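Local coordinates for fatty-acid-binding protein 1 (Arabidopsis thaliana, PDB 4DOO) that binds fatty acids, preferentially saturated ones, through a chalcone-isomerase-like fold, and may take part in alpha-linolenic acid metabolism in the chloroplast, at residues A[7-12]-A[29-34]; A[38-43]-A[93-98]; A[87-92]-A[146-151]; A[132-137]-A[156-161]. One frame throughout, in Å; residues are numbered along the deposited sequence.

Interaction 1. Residues A[7-12]-A[29-34]. With K (potassium ion), chain E; DAO (lauric acid), chain C.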
# COMPACT_ATOMS: atom_id res chain seq x y z
N GLU A 7 4.89 -12.03 9.32
CA GLU A 7 6.05 -11.22 9.01
C GLU A 7 7.02 -11.65 10.12
O GLU A 7 6.80 -11.37 11.29
CB GLU A 7 5.71 -9.73 9.13
CG GLU A 7 6.78 -8.79 8.61
CD GLU A 7 8.06 -8.86 9.41
OE1 GLU A 7 9.08 -9.32 8.86
OE2 GLU A 7 8.04 -8.44 10.59
N PRO A 8 8.09 -12.37 9.75
CA PRO A 8 9.10 -12.87 10.68
C PRO A 8 9.68 -11.93 11.74
O PRO A 8 9.61 -12.23 12.93
CB PRO A 8 10.18 -13.44 9.76
CG PRO A 8 10.04 -12.62 8.52
CD PRO A 8 8.54 -12.55 8.36
N LYS A 9 10.25 -10.81 11.31
CA LYS A 9 10.86 -9.89 12.26
C LYS A 9 9.96 -9.39 13.37
O LYS A 9 10.39 -9.28 14.52
CB LYS A 9 11.46 -8.68 11.53
CG LYS A 9 12.26 -7.78 12.47
CD LYS A 9 12.95 -6.64 11.75
CE LYS A 9 13.85 -5.87 12.70
NZ LYS A 9 14.45 -4.67 12.06
N THR A 10 8.70 -9.10 13.04
CA THR A 10 7.75 -8.59 14.03
C THR A 10 6.81 -9.65 14.59
O THR A 10 6.30 -9.51 15.70
CB THR A 10 6.88 -7.46 13.43
OG1 THR A 10 6.07 -7.99 12.38
CG2 THR A 10 7.75 -6.36 12.87
N GLY A 11 6.57 -10.70 13.82
CA GLY A 11 5.67 -11.75 14.26
C GLY A 11 4.22 -11.47 13.91
O GLY A 11 3.35 -12.30 14.17
N PHE A 12 3.95 -10.31 13.31
CA PHE A 12 2.58 -9.96 12.96
C PHE A 12 2.05 -10.83 11.82
O PHE A 12 2.77 -11.16 10.88
CB PHE A 12 2.48 -8.48 12.58
CG PHE A 12 2.68 -7.55 13.75
CD1 PHE A 12 2.17 -6.26 13.73
CD2 PHE A 12 3.37 -7.97 14.89
CE1 PHE A 12 2.33 -5.40 14.81
CE2 PHE A 12 3.54 -7.11 15.98
CZ PHE A 12 3.01 -5.83 15.94
N LEU A 29 8.05 -4.20 5.88
CA LEU A 29 8.16 -3.35 7.06
C LEU A 29 8.49 -1.93 6.65
O LEU A 29 9.31 -1.70 5.75
CB LEU A 29 9.27 -3.87 7.99
CG LEU A 29 9.13 -5.24 8.64
CD1 LEU A 29 10.34 -5.49 9.54
CD2 LEU A 29 7.84 -5.32 9.45
N ARG A 30 7.84 -0.97 7.30
CA ARG A 30 8.07 0.44 7.06
C ARG A 30 8.93 0.86 8.24
O ARG A 30 8.48 0.82 9.39
CB ARG A 30 6.75 1.21 7.05
CG ARG A 30 6.80 2.65 6.53
CD ARG A 30 7.29 3.66 7.57
NE ARG A 30 6.93 5.02 7.16
CZ ARG A 30 7.75 6.07 7.21
NH1 ARG A 30 8.99 5.92 7.66
NH2 ARG A 30 7.33 7.26 6.81
N LYS A 31 10.17 1.25 7.96
CA LYS A 31 11.09 1.65 9.01
C LYS A 31 11.35 3.15 9.02
O LYS A 31 10.97 3.87 8.10
CB LYS A 31 12.43 0.92 8.84
CG LYS A 31 12.33 -0.59 8.89
CD LYS A 31 13.63 -1.25 8.47
CE LYS A 31 13.49 -2.76 8.44
NZ LYS A 31 14.76 -3.43 8.02
N LYS A 32 11.99 3.60 10.09
CA LYS A 32 12.37 4.99 10.25
C LYS A 32 13.86 4.96 10.57
O LYS A 32 14.28 4.38 11.57
CB LYS A 32 11.61 5.63 11.41
CG LYS A 32 12.12 7.00 11.82
CD LYS A 32 12.03 8.01 10.70
CE LYS A 32 12.48 9.39 11.17
NZ LYS A 32 12.41 10.41 10.09
N SER A 33 14.67 5.56 9.70
CA SER A 33 16.10 5.59 9.91
C SER A 33 16.46 6.71 10.87
O SER A 33 16.16 7.88 10.62
CB SER A 33 16.84 5.80 8.58
OG SER A 33 18.25 5.70 8.77
N LEU A 34 17.08 6.35 11.98
CA LEU A 34 17.50 7.34 12.96
C LEU A 34 18.98 7.61 12.75
O LEU A 34 19.56 7.16 11.76
CB LEU A 34 17.22 6.84 14.38
CG LEU A 34 15.73 6.66 14.71
CD1 LEU A 34 15.56 6.18 16.14
CD2 LEU A 34 15.01 7.98 14.50
K K E . 20.02 4.70 10.67
O1 DAO C . 4.68 7.53 5.89
O2 DAO C . 4.40 5.37 6.23
C1 DAO C . 4.04 6.46 5.73
C2 DAO C . 2.78 6.49 4.90
C3 DAO C . 1.57 6.27 5.79
C4 DAO C . 0.26 6.48 5.01
C5 DAO C . -0.94 5.97 5.81
C6 DAO C . -1.40 6.98 6.85
C7 DAO C . -2.11 6.30 8.01
C8 DAO C . -2.13 7.23 9.22
C9 DAO C . -2.69 6.52 10.45
C10 DAO C . -2.78 7.49 11.62
C11 DAO C . -3.91 7.08 12.56
C12 DAO C . -3.86 7.90 13.83
O HOH W 1 21.45 2.09 9.69
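The loop between strands 5-6 and 13-18 packs on the face of strand 22-33 opposite the fatty-acid pocket, where Leu29 of the strand meets Glu7, Lys9 and Thr10; the next residue, Arg30, points into the pocket. Leu29 supplies both methyls: CD2 lies 3.3 Å from Glu7 OE2 and meets Thr10 CG2 tip to tip, while CD1 rests against CD of the extended Lys9 chain at 3.6 Å. The Glu7 and Leu29 side chains cross at about a right angle. Glu7 CG stands anti to the backbone N (chi1 -170°), and a bend at chi2 (-65°) turns the carboxylate back into its own loop. There Glu7 OE2 accepts from Thr10 N on its syn side, somewhat out of the carboxylate plane, at 2.6 Å, and from Thr10 OG1 through its anti lone pair at 2.7 Å; Glu7 OE1 takes Lys9 N from above that plane. Thr10 OG1 accepts from Phe12 N, an ST turn. An alanine at Glu7 removes the acceptor of the Lys9 and Thr10 amides and of Thr10 OG1, and the turn would probably be freer to shift over Leu29. Arg30 holds the chain C laurate carboxylate at its guanidinium edge, O1 in plane, 2.8 Å from NH2, and O2 near the plane, 2.7 Å from NE, both bonds straight (178°). Lys9 NZ, 4.2 Å from Lys31 NZ, has a salt bridge to Asp41 that probably offsets their repulsion; the Glu7 carboxylate is spent on its own loop, and Leu29 meets the loop by van der Waals contact alone.

Interaction 2. Residues A[38-43]-A[93-98]. With K (potassium ion), chain E; DAO (lauric acid), chain D; DAO (lauric acid), chain C.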
# COMPACT_ATOMS: atom_id res chain seq x y z
N LYS A 38 21.14 3.42 14.35
CA LYS A 38 19.81 3.31 14.94
C LYS A 38 18.70 3.29 13.90
O LYS A 38 18.69 4.09 12.96
CB LYS A 38 19.56 4.46 15.93
CG LYS A 38 20.46 4.45 17.16
CD LYS A 38 20.05 5.55 18.13
CE LYS A 38 20.81 5.45 19.45
NZ LYS A 38 20.46 4.22 20.22
N ASN A 39 17.76 2.38 14.08
CA ASN A 39 16.62 2.24 13.19
C ASN A 39 15.43 1.75 14.00
O ASN A 39 15.60 1.09 15.02
CB ASN A 39 16.92 1.25 12.07
CG ASN A 39 17.96 1.77 11.09
OD1 ASN A 39 17.74 2.77 10.40
ND2 ASN A 39 19.10 1.10 11.02
N ILE A 40 14.23 2.08 13.53
CA ILE A 40 13.02 1.67 14.21
C ILE A 40 12.03 1.06 13.22
O ILE A 40 11.87 1.58 12.12
CB ILE A 40 12.33 2.88 14.88
CG1 ILE A 40 13.20 3.42 16.02
CG2 ILE A 40 10.96 2.47 15.40
CD1 ILE A 40 13.47 2.41 17.12
N ASP A 41 11.41 -0.05 13.61
CA ASP A 41 10.40 -0.68 12.77
C ASP A 41 9.11 0.01 13.18
O ASP A 41 8.67 -0.14 14.32
CB ASP A 41 10.27 -2.18 13.06
CG ASP A 41 11.58 -2.93 12.85
OD1 ASP A 41 12.23 -2.71 11.82
OD2 ASP A 41 11.94 -3.76 13.72
N VAL A 42 8.51 0.77 12.27
CA VAL A 42 7.29 1.51 12.60
C VAL A 42 6.04 0.66 12.48
O VAL A 42 5.22 0.62 13.41
CB VAL A 42 7.15 2.76 11.71
CG1 VAL A 42 5.95 3.59 12.16
CG2 VAL A 42 8.43 3.59 11.80
N TYR A 43 5.87 -0.00 11.34
CA TYR A 43 4.72 -0.87 11.14
C TYR A 43 4.98 -1.91 10.06
O TYR A 43 5.88 -1.75 9.23
CB TYR A 43 3.46 -0.06 10.78
CG TYR A 43 3.50 0.74 9.48
CD1 TYR A 43 3.77 2.11 9.50
CD2 TYR A 43 3.24 0.14 8.25
CE1 TYR A 43 3.75 2.86 8.32
CE2 TYR A 43 3.23 0.87 7.07
CZ TYR A 43 3.48 2.24 7.11
OH TYR A 43 3.43 2.98 5.95
N ILE A 93 0.53 -1.51 13.32
CA ILE A 93 1.51 -0.74 14.08
C ILE A 93 2.42 -1.59 14.96
O ILE A 93 1.95 -2.35 15.80
CB ILE A 93 0.82 0.34 14.95
CG1 ILE A 93 -0.10 1.21 14.08
CG2 ILE A 93 1.86 1.22 15.64
CD1 ILE A 93 0.61 1.89 12.92
N VAL A 94 3.73 -1.43 14.75
CA VAL A 94 4.74 -2.16 15.51
C VAL A 94 5.33 -1.34 16.66
O VAL A 94 5.36 -1.80 17.81
CB VAL A 94 5.89 -2.62 14.58
CG1 VAL A 94 7.01 -3.26 15.39
CG2 VAL A 94 5.35 -3.61 13.55
N TYR A 95 5.81 -0.14 16.35
CA TYR A 95 6.41 0.74 17.35
C TYR A 95 5.35 1.16 18.37
O TYR A 95 4.27 1.63 18.00
CB TYR A 95 7.01 1.98 16.67
CG TYR A 95 7.85 2.85 17.59
CD1 TYR A 95 8.94 2.31 18.28
CD2 TYR A 95 7.57 4.20 17.75
CE1 TYR A 95 9.73 3.11 19.11
CE2 TYR A 95 8.35 5.01 18.58
CZ TYR A 95 9.43 4.45 19.26
OH TYR A 95 10.20 5.23 20.08
N GLY A 96 5.66 1.00 19.65
CA GLY A 96 4.69 1.33 20.69
C GLY A 96 4.68 2.73 21.26
O GLY A 96 3.84 3.03 22.12
N LYS A 97 5.57 3.61 20.80
CA LYS A 97 5.61 4.97 21.34
C LYS A 97 5.40 6.07 20.32
O LYS A 97 6.04 7.12 20.38
CB LYS A 97 6.94 5.18 22.08
CG LYS A 97 7.02 4.42 23.40
CD LYS A 97 8.45 4.04 23.76
CE LYS A 97 9.01 3.00 22.80
NZ LYS A 97 10.35 2.50 23.21
N LEU A 98 4.48 5.85 19.38
CA LEU A 98 4.17 6.84 18.36
C LEU A 98 3.24 7.90 18.93
O LEU A 98 2.40 7.61 19.78
CB LEU A 98 3.47 6.18 17.16
CG LEU A 98 4.26 5.16 16.33
CD1 LEU A 98 3.32 4.47 15.36
CD2 LEU A 98 5.38 5.88 15.59
K K E . 20.02 4.70 10.67
O1 DAO D . 12.18 8.72 17.16
O2 DAO D . 10.26 8.09 18.04
C1 DAO D . 11.04 8.20 17.06
C2 DAO D . 10.60 7.68 15.72
C3 DAO D . 9.72 8.71 15.02
C4 DAO D . 8.49 8.06 14.40
C5 DAO D . 8.58 8.07 12.87
C6 DAO D . 7.26 8.53 12.26
C7 DAO D . 6.73 7.49 11.27
C8 DAO D . 5.21 7.52 11.24
C9 DAO D . 4.66 6.93 9.94
C10 DAO D . 3.63 5.85 10.23
C11 DAO D . 2.24 6.27 9.76
C12 DAO D . 1.19 5.29 10.25
O1 DAO C . 4.68 7.53 5.89
O2 DAO C . 4.40 5.37 6.23
C1 DAO C . 4.04 6.46 5.73
C2 DAO C . 2.78 6.49 4.90
C3 DAO C . 1.57 6.27 5.79
C4 DAO C . 0.26 6.48 5.01
C5 DAO C . -0.94 5.97 5.81
C6 DAO C . -1.40 6.98 6.85
C7 DAO C . -2.11 6.30 8.01
C8 DAO C . -2.13 7.23 9.22
C9 DAO C . -2.69 6.52 10.45
C10 DAO C . -2.78 7.49 11.62
C11 DAO C . -3.91 7.08 12.56
C12 DAO C . -3.86 7.90 13.83
O HOH W 1 21.45 2.09 9.69
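Val42 O is gripped by two successive amides of the 93-98 segment, Val94 N at 2.9 Å and Tyr95 N at 3.1 Å. Both donors reach it from the same face of its carbonyl plane, the second from well above that plane (41°). Such a pair ties strand 39-50 to the loop where strand 87-93 runs out; Tyr43 and Ile93 form an antiparallel non-hydrogen-bonded pair. Across the strand, Val42 and Tyr43 both face Arg30 in a classic beta bulge, within the sheet of the chalcone-isomerase-like fold that carries the fatty-acid pocket. Tyr43 has CG between the backbone N and the carbonyl carbon (chi1 62°), which takes the ring away from Ile93 and into that pocket. Its OH donates to O2 of the chain C laurate at 2.6 Å, with this oxygen in the ring plane, and the ring edge also meets C10 of the chain D laurate, 3.6 Å from Tyr43 CE1. Tyr181 OH is a further partner of this hydroxyl. Val42 CG1 touches Leu98 CD2 at 4.2 Å, and both border the chain D laurate. Ile40 CG2 sits over one face of the Tyr95 ring, 4.0 Å from its centroid and 30° off the normal, a CH-pi contact.

Interaction 3. Residues A[87-92]-A[146-151]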
# COMPACT_ATOMS: atom_id res chain seq x y z
N MET A 87 -7.27 -2.81 -4.60
CA MET A 87 -6.19 -3.24 -3.75
C MET A 87 -6.40 -2.81 -2.31
O MET A 87 -7.20 -1.91 -2.02
CB MET A 87 -4.86 -2.64 -4.23
CG MET A 87 -4.49 -2.95 -5.67
SD MET A 87 -2.85 -2.31 -6.01
CE MET A 87 -2.48 -3.14 -7.57
N THR A 88 -5.68 -3.47 -1.41
CA THR A 88 -5.75 -3.14 0.00
C THR A 88 -4.34 -3.14 0.57
O THR A 88 -3.54 -4.02 0.24
CB THR A 88 -6.58 -4.16 0.81
OG1 THR A 88 -7.95 -4.10 0.42
CG2 THR A 88 -6.50 -3.86 2.31
N ILE A 89 -4.04 -2.14 1.38
CA ILE A 89 -2.75 -2.05 2.06
C ILE A 89 -3.13 -2.12 3.53
O ILE A 89 -3.76 -1.20 4.05
CB ILE A 89 -2.03 -0.70 1.81
CG1 ILE A 89 -1.75 -0.50 0.32
CG2 ILE A 89 -0.73 -0.66 2.61
CD1 ILE A 89 -0.88 -1.58 -0.29
N ARG A 90 -2.80 -3.22 4.19
CA ARG A 90 -3.11 -3.35 5.61
C ARG A 90 -1.87 -3.05 6.44
O ARG A 90 -0.83 -3.68 6.26
CB ARG A 90 -3.62 -4.75 5.93
CG ARG A 90 -3.70 -5.04 7.43
CD ARG A 90 -4.49 -6.31 7.70
NE ARG A 90 -5.88 -6.16 7.28
CZ ARG A 90 -6.81 -7.09 7.44
NH1 ARG A 90 -6.51 -8.24 8.02
NH2 ARG A 90 -8.05 -6.86 7.02
N LEU A 91 -1.99 -2.06 7.32
CA LEU A 91 -0.89 -1.67 8.19
C LEU A 91 -1.18 -2.15 9.60
O LEU A 91 -2.31 -2.07 10.07
CB LEU A 91 -0.74 -0.14 8.24
CG LEU A 91 -0.47 0.68 6.99
CD1 LEU A 91 -1.72 0.76 6.15
CD2 LEU A 91 -0.03 2.08 7.40
N GLN A 92 -0.15 -2.65 10.28
CA GLN A 92 -0.26 -3.09 11.67
C GLN A 92 0.88 -2.41 12.41
O GLN A 92 2.06 -2.69 12.15
CB GLN A 92 -0.16 -4.61 11.78
CG GLN A 92 -1.36 -5.34 11.20
CD GLN A 92 -1.32 -6.83 11.47
OE1 GLN A 92 -1.36 -7.26 12.62
NE2 GLN A 92 -1.21 -7.61 10.41
N ILE A 146 -4.72 -0.55 10.32
CA ILE A 146 -5.30 0.44 9.42
C ILE A 146 -5.36 -0.18 8.04
O ILE A 146 -4.38 -0.74 7.56
CB ILE A 146 -4.45 1.73 9.33
CG1 ILE A 146 -4.31 2.38 10.70
CG2 ILE A 146 -5.07 2.70 8.33
CD1 ILE A 146 -3.33 1.68 11.63
N ASP A 147 -6.52 -0.07 7.40
CA ASP A 147 -6.70 -0.61 6.06
C ASP A 147 -6.92 0.50 5.04
O ASP A 147 -7.91 1.23 5.11
CB ASP A 147 -7.89 -1.57 6.02
CG ASP A 147 -7.52 -2.98 6.41
OD1 ASP A 147 -6.34 -3.22 6.74
OD2 ASP A 147 -8.41 -3.86 6.38
N LEU A 148 -5.98 0.62 4.10
CA LEU A 148 -6.08 1.61 3.04
C LEU A 148 -6.53 0.83 1.82
O LEU A 148 -5.86 -0.10 1.39
CB LEU A 148 -4.72 2.26 2.75
CG LEU A 148 -3.91 2.84 3.91
CD1 LEU A 148 -2.55 3.29 3.40
CD2 LEU A 148 -4.66 4.00 4.54
N THR A 149 -7.68 1.19 1.26
CA THR A 149 -8.15 0.45 0.10
C THR A 149 -8.41 1.30 -1.13
O THR A 149 -8.88 2.44 -1.04
CB THR A 149 -9.42 -0.36 0.41
OG1 THR A 149 -10.49 0.54 0.73
CG2 THR A 149 -9.18 -1.29 1.59
N LYS A 150 -8.09 0.73 -2.29
CA LYS A 150 -8.32 1.37 -3.57
C LYS A 150 -9.60 0.71 -4.07
O LYS A 150 -9.60 -0.44 -4.51
CB LYS A 150 -7.16 1.07 -4.53
CG LYS A 150 -7.31 1.68 -5.92
CD LYS A 150 -6.11 1.36 -6.79
CE LYS A 150 -6.31 1.88 -8.21
NZ LYS A 150 -5.13 1.58 -9.07
N ASP A 151 -10.70 1.44 -3.95
CA ASP A 151 -12.00 0.94 -4.39
C ASP A 151 -12.20 1.32 -5.85
O ASP A 151 -11.46 2.15 -6.38
CB ASP A 151 -13.11 1.57 -3.53
CG ASP A 151 -13.00 1.19 -2.06
OD1 ASP A 151 -13.66 1.83 -1.22
OD2 ASP A 151 -12.25 0.23 -1.74
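Arg90 and Asp147 lie side by side on one face of the sheet, pointing the same way, and join by a side-on salt bridge. Arg90 NE reaches Asp147 OD1 at 3.0 Å and NH2 reaches OD2 at 3.1 Å; each oxygen uses its syn lone pair, and the two planes are 11° apart. Arg90 runs out with CG anti to the backbone N (chi1 168°), then bends at chi3 (-64°), which lays the guanidinium edge along the carboxylate. On the same face Thr88 and Thr149 run alongside each other, Thr149 CG2 meeting Thr88 OG1, which is hydrogen-bonded to Arg22 NH1. Leu91 CD1 packs on Leu148 CG at 3.8 Å on the other face. The strands are antiparallel neighbours, and their backbone bonds include a nearly straight one from Leu91 N to Ile146 O at 2.7 Å. A leucine at Arg90 would probably leave the Asp147 carboxylate without its charged mate and free to turn about chi1. The chemistry thus differs by face: one carries the salt bridge and the threonine pair, by strand 13-18; on the other Leu91 and Leu148 pack under helix 171-182, and Leu148 borders the fatty acid.

Interaction 4. Residues A[132-137]-A[156-161]. With DAO (lauric acid), chain C.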
# COMPACT_ATOMS: atom_id res chain seq x y z
N SER A 132 -7.50 14.98 7.04
CA SER A 132 -8.76 15.10 7.75
C SER A 132 -9.41 13.76 8.09
O SER A 132 -10.23 13.68 9.00
CB SER A 132 -9.75 15.94 6.94
OG SER A 132 -9.28 17.27 6.80
N LEU A 133 -9.04 12.71 7.37
CA LEU A 133 -9.60 11.39 7.63
C LEU A 133 -9.21 10.91 9.03
O LEU A 133 -9.92 10.10 9.64
CB LEU A 133 -9.12 10.38 6.59
CG LEU A 133 -9.53 10.59 5.13
CD1 LEU A 133 -8.90 9.49 4.27
CD2 LEU A 133 -11.04 10.56 4.99
N PHE A 134 -8.10 11.42 9.55
CA PHE A 134 -7.63 11.00 10.86
C PHE A 134 -7.74 12.10 11.92
O PHE A 134 -7.08 12.05 12.95
CB PHE A 134 -6.17 10.54 10.78
CG PHE A 134 -5.88 9.65 9.60
CD1 PHE A 134 -5.57 10.20 8.36
CD2 PHE A 134 -5.96 8.27 9.72
CE1 PHE A 134 -5.33 9.38 7.26
CE2 PHE A 134 -5.72 7.44 8.62
CZ PHE A 134 -5.41 8.00 7.39
N LYS A 135 -8.60 13.08 11.65
CA LYS A 135 -8.79 14.20 12.57
C LYS A 135 -9.31 13.81 13.96
O LYS A 135 -9.05 14.52 14.93
CB LYS A 135 -9.75 15.23 11.95
CG LYS A 135 -11.13 14.67 11.63
CD LYS A 135 -12.00 15.69 10.92
CE LYS A 135 -12.27 16.91 11.80
NZ LYS A 135 -12.97 16.54 13.06
N ASP A 136 -10.01 12.69 14.05
CA ASP A 136 -10.57 12.24 15.33
C ASP A 136 -9.72 11.23 16.09
O ASP A 136 -10.15 10.70 17.12
CB ASP A 136 -11.97 11.66 15.12
CG ASP A 136 -12.94 12.68 14.56
OD1 ASP A 136 -13.01 13.80 15.11
OD2 ASP A 136 -13.65 12.35 13.58
N GLU A 137 -8.52 10.95 15.60
CA GLU A 137 -7.64 10.00 16.26
C GLU A 137 -6.72 10.71 17.24
O GLU A 137 -6.08 11.70 16.89
CB GLU A 137 -6.80 9.25 15.22
CG GLU A 137 -7.64 8.64 14.12
CD GLU A 137 -8.69 7.69 14.65
OE1 GLU A 137 -9.69 7.44 13.95
OE2 GLU A 137 -8.51 7.18 15.78
N LEU A 156 -10.10 6.22 -2.73
CA LEU A 156 -9.29 5.78 -1.60
C LEU A 156 -10.12 5.75 -0.32
O LEU A 156 -10.61 6.78 0.13
CB LEU A 156 -8.10 6.71 -1.39
CG LEU A 156 -7.25 6.33 -0.17
CD1 LEU A 156 -6.27 5.25 -0.58
CD2 LEU A 156 -6.52 7.55 0.36
N SER A 157 -10.26 4.56 0.27
CA SER A 157 -11.02 4.43 1.50
C SER A 157 -10.11 3.98 2.64
O SER A 157 -9.18 3.20 2.43
CB SER A 157 -12.16 3.42 1.32
OG SER A 157 -13.08 3.88 0.35
N VAL A 158 -10.39 4.48 3.83
CA VAL A 158 -9.60 4.14 5.01
C VAL A 158 -10.45 3.62 6.16
O VAL A 158 -11.49 4.19 6.49
CB VAL A 158 -8.82 5.37 5.53
CG1 VAL A 158 -7.96 4.97 6.73
CG2 VAL A 158 -7.95 5.95 4.42
N ALA A 159 -9.98 2.53 6.76
CA ALA A 159 -10.66 1.93 7.89
C ALA A 159 -9.63 1.75 9.00
O ALA A 159 -8.50 1.31 8.75
CB ALA A 159 -11.26 0.59 7.50
N ILE A 160 -10.01 2.12 10.22
CA ILE A 160 -9.12 2.00 11.37
C ILE A 160 -9.76 1.06 12.38
O ILE A 160 -10.91 1.25 12.78
CB ILE A 160 -8.86 3.39 12.01
CG1 ILE A 160 -8.18 4.30 10.99
CG2 ILE A 160 -7.99 3.24 13.25
CD1 ILE A 160 -7.91 5.71 11.50
N GLU A 161 -9.02 0.02 12.77
CA GLU A 161 -9.50 -0.98 13.70
C GLU A 161 -10.85 -1.55 13.26
O GLU A 161 -11.72 -1.84 14.08
CB GLU A 161 -9.60 -0.40 15.12
CG GLU A 161 -8.25 -0.04 15.75
CD GLU A 161 -7.39 -1.26 16.06
OE1 GLU A 161 -7.13 -2.07 15.14
OE2 GLU A 161 -6.96 -1.41 17.22
O1 DAO C . 4.68 7.53 5.89
O2 DAO C . 4.40 5.37 6.23
C1 DAO C . 4.04 6.46 5.73
C2 DAO C . 2.78 6.49 4.90
C3 DAO C . 1.57 6.27 5.79
C4 DAO C . 0.26 6.48 5.01
C5 DAO C . -0.94 5.97 5.81
C6 DAO C . -1.40 6.98 6.85
C7 DAO C . -2.11 6.30 8.01
C8 DAO C . -2.13 7.23 9.22
C9 DAO C . -2.69 6.52 10.45
C10 DAO C . -2.78 7.49 11.62
C11 DAO C . -3.91 7.08 12.56
C12 DAO C . -3.86 7.90 13.83
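In this chalcone-isomerase-like fold, the loop after helix 124-131 packs on strand 155-160 at the far end of the fatty-acid pocket, with the Phe134 ring laying one face against the laurate of chain C while Val158 and Ile160 of the strand also touch it. Laurate C8 is 3.6 Å above the ring plane and offset toward the rim; Leu133 CB lies over the opposite face, likewise offset. Ile160 comes to the ring edge, near its plane, where its CD1 is 3.7 Å from Phe134 CD2. Val158 CG1 approaches obliquely, 3.8 Å from Phe134 CE2. Phe130, another pocket residue, meets the ring edge-to-face. Val158 splits its two methyls between neighbours, since with CG1 anti to the backbone N (chi1 -178°) its CG2 is left to meet Leu133 CD1 at 3.7 Å.

Phe134 opens a type I beta turn that closes at Glu137, with a backbone bond from Glu137 N to Phe134 O. That turn brings Glu137 in from the opposite direction to Ile160. Glu137 bends at chi2 (-57°), and its OE1 comes within 3.5 Å of Ile160 CD1, while the base of the same side chain meets the tail of the ligand: Glu137 CB lies 3.5 Å from laurate C12.

How the interactions relate
Interactions 1, 2 and 4 all touch the laurate of chain C: the first two hold its carboxylate, and interaction 4 meets its tail, their centres about 22 and 20 Å from that of interaction 4. Interactions 1 and 2 have centres about 7 Å apart and are linked by a probable backbone hydrogen bond from Arg30 N to Tyr43 O at 2.9 Å; they also share the potassium ion. Interaction 3 continues the sheet between the two ends and borders this laurate too, through Leu148. It touches interaction 2 where Tyr43 CE2 meets Leu91 CD2 at 3.5 Å, and interaction 4, about 11 Å away between centres, through a probable backbone hydrogen bond from Asp147 N to Ala159 O at 2.8 Å.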